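Local coordinates for cellulose biosynthesis protein BcsG (PDB 5OLT) that is required for cellulose biosynthesis, here as the extramembrane, zinc-binding domain of a membrane protein with an alkaline phosphatase family fold, at residues Gly98-Ser102 / Arg282-Ser286; Gly115-His119 / Val354-Ala358. All coordinates share one frame; numbering follows the deposited sequence.

Contact 1. Residues Gly98-Ser102 / Arg282-Ser286; sequences GTSYS and RDIPS. With ZN (zinc ion), chain B; CIT (citric acid), chain D.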
loop_
_atom_site.group_PDB
_atom_site.type_symbol
_atom_site.label_atom_id
_atom_site.label_comp_id
_atom_site.label_asym_id
_atom_site.label_seq_id
_atom_site.Cartn_x
_atom_site.Cartn_y
_atom_site.Cartn_z
ATOM N N GLY A 98 7.581 0.751 -4.149
ATOM C CA GLY A 98 7.827 1.166 -5.534
ATOM C C GLY A 98 8.398 2.559 -5.724
ATOM O O GLY A 98 8.661 2.918 -6.871
ATOM N N THR A 99 8.554 3.330 -4.636
ATOM C CA THR A 99 8.975 4.743 -4.724
ATOM C C THR A 99 9.232 5.254 -3.344
ATOM O O THR A 99 8.832 4.605 -2.341
ATOM C CB THR A 99 7.868 5.581 -5.410
ATOM O OG1 THR A 99 8.314 6.938 -5.532
ATOM C CG2 THR A 99 6.561 5.534 -4.618
ATOM N N SER A 100 9.927 6.391 -3.254
ATOM C CA SER A 100 10.139 6.993 -1.946
ATOM C C SER A 100 9.482 8.360 -1.789
ATOM O O SER A 100 9.761 9.027 -0.778
ATOM C CB SER A 100 11.602 7.031 -1.584
ATOM O OG SER A 100 12.371 7.723 -2.553
ATOM N N TYR A 101 8.594 8.739 -2.724
ATOM C CA TYR A 101 7.871 10.016 -2.631
ATOM C C TYR A 101 6.381 9.792 -2.505
ATOM O O TYR A 101 5.851 8.801 -3.014
ATOM C CB TYR A 101 8.155 10.879 -3.868
ATOM C CG TYR A 101 9.597 11.379 -4.007
ATOM C CD1 TYR A 101 10.366 11.741 -2.898
ATOM C CD2 TYR A 101 10.132 11.572 -5.269
ATOM C CE1 TYR A 101 11.672 12.237 -3.050
ATOM C CE2 TYR A 101 11.406 12.103 -5.444
ATOM C CZ TYR A 101 12.171 12.423 -4.334
ATOM O OH TYR A 101 13.452 12.942 -4.564
ATOM N N SER A 102 5.699 10.736 -1.839
ATOM C CA SER A 102 4.300 10.540 -1.493
ATOM C C SER A 102 3.356 10.513 -2.685
ATOM O O SER A 102 2.491 9.628 -2.773
ATOM C CB SER A 102 3.836 11.667 -0.566
ATOM O OG SER A 102 4.657 11.757 0.591
ATOM N N ARG A 282 15.607 10.913 1.339
ATOM C CA ARG A 282 14.994 9.725 0.677
ATOM C C ARG A 282 14.829 9.974 -0.827
ATOM O O ARG A 282 13.880 9.537 -1.441
ATOM C CB ARG A 282 13.692 9.305 1.399
ATOM C CG ARG A 282 12.708 10.435 1.587
ATOM C CD ARG A 282 11.437 9.887 2.213
ATOM N NE ARG A 282 10.627 10.986 2.735
ATOM C CZ ARG A 282 9.706 11.670 2.066
ATOM N NH1 ARG A 282 9.382 11.385 0.804
ATOM N NH2 ARG A 282 9.106 12.707 2.681
ATOM N N ASP A 283 15.796 10.666 -1.436
ATOM C CA ASP A 283 15.705 10.898 -2.887
ATOM C C ASP A 283 16.017 9.666 -3.712
ATOM O O ASP A 283 15.615 9.594 -4.882
ATOM C CB ASP A 283 16.587 12.091 -3.288
ATOM C CG ASP A 283 16.124 13.347 -2.568
ATOM O OD1 ASP A 283 14.901 13.701 -2.655
ATOM O OD2 ASP A 283 16.924 13.897 -1.820
ATOM N N ILE A 284 16.745 8.722 -3.127
ATOM C CA ILE A 284 16.971 7.424 -3.761
ATOM C C ILE A 284 16.087 6.405 -3.052
ATOM O O ILE A 284 16.136 6.286 -1.830
ATOM C CB ILE A 284 18.451 7.015 -3.709
ATOM C CG1 ILE A 284 19.344 8.086 -4.414
ATOM C CG2 ILE A 284 18.651 5.635 -4.319
ATOM C CD1 ILE A 284 19.021 8.293 -5.892
ATOM N N PRO A 285 15.238 5.680 -3.805
ATOM C CA PRO A 285 14.262 4.766 -3.149
ATOM C C PRO A 285 14.924 3.428 -2.802
ATOM O O PRO A 285 14.768 2.408 -3.495
ATOM C CB PRO A 285 13.156 4.655 -4.190
ATOM C CG PRO A 285 13.908 4.755 -5.501
ATOM C CD PRO A 285 15.012 5.775 -5.265
ATOM N N SER A 286 15.740 3.478 -1.752
ATOM C CA SER A 286 16.488 2.314 -1.306
ATOM C C SER A 286 15.584 1.215 -0.761
ATOM O O SER A 286 14.445 1.486 -0.374
ATOM C CB SER A 286 17.451 2.758 -0.210
ATOM O OG SER A 286 16.691 3.056 0.951
HETATM ZN ZN ZN B . 4.876 10.420 2.060
HETATM C C1 CIT D . 6.438 14.107 -3.661
HETATM O O1 CIT D . 5.390 13.658 -3.183
HETATM O O2 CIT D . 6.577 14.143 -4.907
HETATM C C2 CIT D . 7.592 14.611 -2.791
HETATM C C3 CIT D . 7.310 14.979 -1.317
HETATM O O7 CIT D . 6.364 16.045 -1.152
HETATM C C4 CIT D . 8.641 15.462 -0.700
HETATM C C5 CIT D . 8.566 15.913 0.753
HETATM O O3 CIT D . 7.931 15.221 1.568
HETATM O O4 CIT D . 9.181 16.939 1.140
HETATM C C6 CIT D . 6.737 13.819 -0.549
HETATM O O5 CIT D . 5.652 13.944 0.133
HETATM O O6 CIT D . 7.366 12.749 -0.598
HETATM O O HOH W 1 6.462 12.351 2.123
#

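Contact 2. Residues Gly115-His119 / Val354-Ala358; sequences GQPSH and VSENA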
loop_
_atom_site.group_PDB
_atom_site.type_symbol
_atom_site.label_atom_id
_atom_site.label_comp_id
_atom_site.label_asym_id
_atom_site.label_seq_id
_atom_site.Cartn_x
_atom_site.Cartn_y
_atom_site.Cartn_z
ATOM N N GLY A 115 -0.308 -4.206 -13.312
ATOM C CA GLY A 115 1.078 -4.350 -12.940
ATOM C C GLY A 115 1.832 -3.018 -12.849
ATOM O O GLY A 115 1.331 -1.931 -13.186
ATOM N N GLN A 116 3.028 -3.116 -12.317
ATOM C CA GLN A 116 3.799 -1.931 -11.954
ATOM C C GLN A 116 4.304 -1.153 -13.181
ATOM O O GLN A 116 5.045 -1.729 -13.985
ATOM C CB GLN A 116 5.005 -2.409 -11.149
ATOM C CG GLN A 116 5.849 -1.237 -10.655
ATOM C CD GLN A 116 6.854 -1.617 -9.592
ATOM O OE1 GLN A 116 6.560 -2.433 -8.726
ATOM N NE2 GLN A 116 8.007 -1.002 -9.612
ATOM N N PRO A 117 3.994 0.150 -13.263
ATOM C CA PRO A 117 4.524 0.969 -14.373
ATOM C C PRO A 117 5.839 1.648 -14.037
ATOM O O PRO A 117 6.188 1.848 -12.866
ATOM C CB PRO A 117 3.474 2.062 -14.514
ATOM C CG PRO A 117 2.913 2.259 -13.132
ATOM C CD PRO A 117 2.937 0.867 -12.511
ATOM N N SER A 118 6.558 2.067 -15.077
ATOM C CA SER A 118 7.657 3.021 -14.886
ATOM C C SER A 118 7.136 4.315 -14.292
ATOM O O SER A 118 5.928 4.614 -14.358
ATOM C CB SER A 118 8.352 3.302 -16.232
ATOM O OG SER A 118 7.425 3.966 -17.089
ATOM N N HIS A 119 8.054 5.096 -13.716
ATOM C CA HIS A 119 7.675 6.370 -13.184
ATOM C C HIS A 119 7.008 7.282 -14.247
ATOM O O HIS A 119 6.001 7.922 -13.950
ATOM C CB HIS A 119 8.878 7.049 -12.534
ATOM C CG HIS A 119 8.534 8.337 -11.879
ATOM N ND1 HIS A 119 8.092 8.415 -10.575
ATOM C CD2 HIS A 119 8.544 9.602 -12.353
ATOM C CE1 HIS A 119 7.881 9.683 -10.259
ATOM N NE2 HIS A 119 8.144 10.427 -11.329
ATOM N N VAL A 354 11.233 -3.417 -7.404
ATOM C CA VAL A 354 11.753 -2.349 -8.251
ATOM C C VAL A 354 11.134 -1.061 -7.744
ATOM O O VAL A 354 9.922 -0.999 -7.515
ATOM C CB VAL A 354 11.328 -2.582 -9.713
ATOM C CG1 VAL A 354 11.706 -1.381 -10.588
ATOM C CG2 VAL A 354 11.934 -3.900 -10.225
ATOM N N SER A 355 11.953 -0.028 -7.558
ATOM C CA SER A 355 11.434 1.242 -7.056
ATOM C C SER A 355 11.988 2.386 -7.878
ATOM O O SER A 355 13.143 2.317 -8.353
ATOM C CB SER A 355 11.832 1.449 -5.589
ATOM O OG SER A 355 11.332 0.382 -4.806
ATOM N N GLU A 356 11.177 3.418 -8.048
ATOM C CA GLU A 356 11.590 4.545 -8.870
ATOM C C GLU A 356 11.081 5.829 -8.381
ATOM O O GLU A 356 9.988 5.912 -7.816
ATOM C CB GLU A 356 10.993 4.445 -10.300
ATOM C CG GLU A 356 11.162 3.146 -10.970
ATOM C CD GLU A 356 10.790 3.185 -12.429
ATOM O OE1 GLU A 356 10.770 4.272 -13.113
ATOM O OE2 GLU A 356 10.556 2.064 -12.869
ATOM N N ASN A 357 11.900 6.860 -8.613
ATOM C CA ASN A 357 11.427 8.254 -8.606
ATOM C C ASN A 357 11.787 8.785 -10.011
ATOM O O ASN A 357 12.365 8.051 -10.801
ATOM C CB ASN A 357 12.106 9.056 -7.488
ATOM C CG ASN A 357 11.880 8.464 -6.094
ATOM O OD1 ASN A 357 10.829 7.896 -5.788
ATOM N ND2 ASN A 357 12.852 8.657 -5.222
ATOM N N ALA A 358 11.492 10.047 -10.324
ATOM C CA ALA A 358 11.757 10.594 -11.677
ATOM C C ALA A 358 13.171 10.329 -12.152
ATOM O O ALA A 358 13.394 10.010 -13.327
ATOM C CB ALA A 358 11.458 12.081 -11.759
HETATM O O HOH W 2 8.592 0.580 -11.921
HETATM O O HOH W 3 7.550 6.061 -9.108
#

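Contact 1. Residues Gly98-Ser102 / Arg282-Ser286
Beside the zinc site of this alkaline phosphatase-type domain, the loop leading into helix 102-110 meets the loop before helix 287-290, with S100 and Y101 against R282 and D283. S102, in the first turn of helix 102-110, binds the zinc ion through OG at 2.0 Å. C67, E266 and H267 complete the protein ligands. The guanidinium of R282 lies edge-on to the backbone of S100. Its NH1 donates to S100 O at 2.9 Å, in the plane of that carbonyl. The same NH1 gives a nearly straight bond to O6 of the bound citrate (2.8 Å, 174°). S102 N also donates to citrate O6, and R282 NH2 reaches citrate O3. Arginine and helix start thus grip one anion, which probably came from the crystallisation liquor. In return, S100 OG donates to R282 O at 2.6 Å. With chi1 at 57°, OG sits between its own N and carbonyl carbon, facing the 282-286 loop. In the conformer given, N357 ND2 is a second partner of this hydroxyl. P285 CB packs against S100 OG. The Y101 ring stands 72° from the guanidinium plane, with R282 NH1 at its edge. Its hydroxyl OH donates to D283 OD1 at 2.5 Å, on the anti lone pair of that oxygen.

Contact 2. Residues Gly115-His119 / Val354-Ala358
H119 lays one face of its imidazole over the N357-A358 peptide. A358 N stands 3.4 Å above the ring plane, over the ring centre, and N357 C also lies over that face. The ring comes nearest to A358 at CD2, 3.4 Å from A358 CA. CG is anti to the backbone N (chi1 -176°), which carries the ring across to that peptide. Water 3 lies in the ring plane, at the edge. It is 2.8 Å from H119 ND1 and donates to E356 O, so it links the imidazole to the strand backbone.

E356 reaches back toward segment 115-119 on an extended chain. H119 N donates to E356 OE1 at 2.9 Å with an angle of 167°. The N-H arrives from above the carboxylate plane. The second oxygen, OE2, is held by Y38 OH and by water 2, which donates to it at 2.6 Å. The same water donates to P117 O and accepts from Q116 NE2. Water 2 thus links Q116, P117 and E356, alongside the direct bonds.

Q116 stretches out in an extended chain and uses its amide nitrogen twice. Besides water 2, NE2 donates to V354 O at 2.8 Å. The donor sits 54° out of that carbonyl plane, so no lone pair is aimed at it. V354 CB and CG1 pack against the same NE2.

The loop that leads into helix 119-122 thus lies against outer strand 355-357 of the four-stranded antiparallel sheet. On helix 27-42, F37 packs on Q116 and V354, and Y38 lies by S118 and E356; P104 of helix 102-110 touches H119.

From the N terminus, segment 98-102 comes first, after strand 90-96. Segment 115-119 follows helix 102-110. The chain then runs on through much of the domain to 282-286, where contact 1 closes its loop. Contact 2 closes later, at 354-358. The two loops cross, as their segments alternate. Contact 1 ties the start of helix 102-110 to the loop before helix 287-290, at the zinc. Contact 2 ties the loop beyond helix 102-110 to the edge of the four-stranded sheet. Their centres are 10 Å apart and they touch directly. T99 OG1 is 2.7 Å from N357 OD1, and G98 O is 2.8 Å from E356 N, both probable hydrogen bonds.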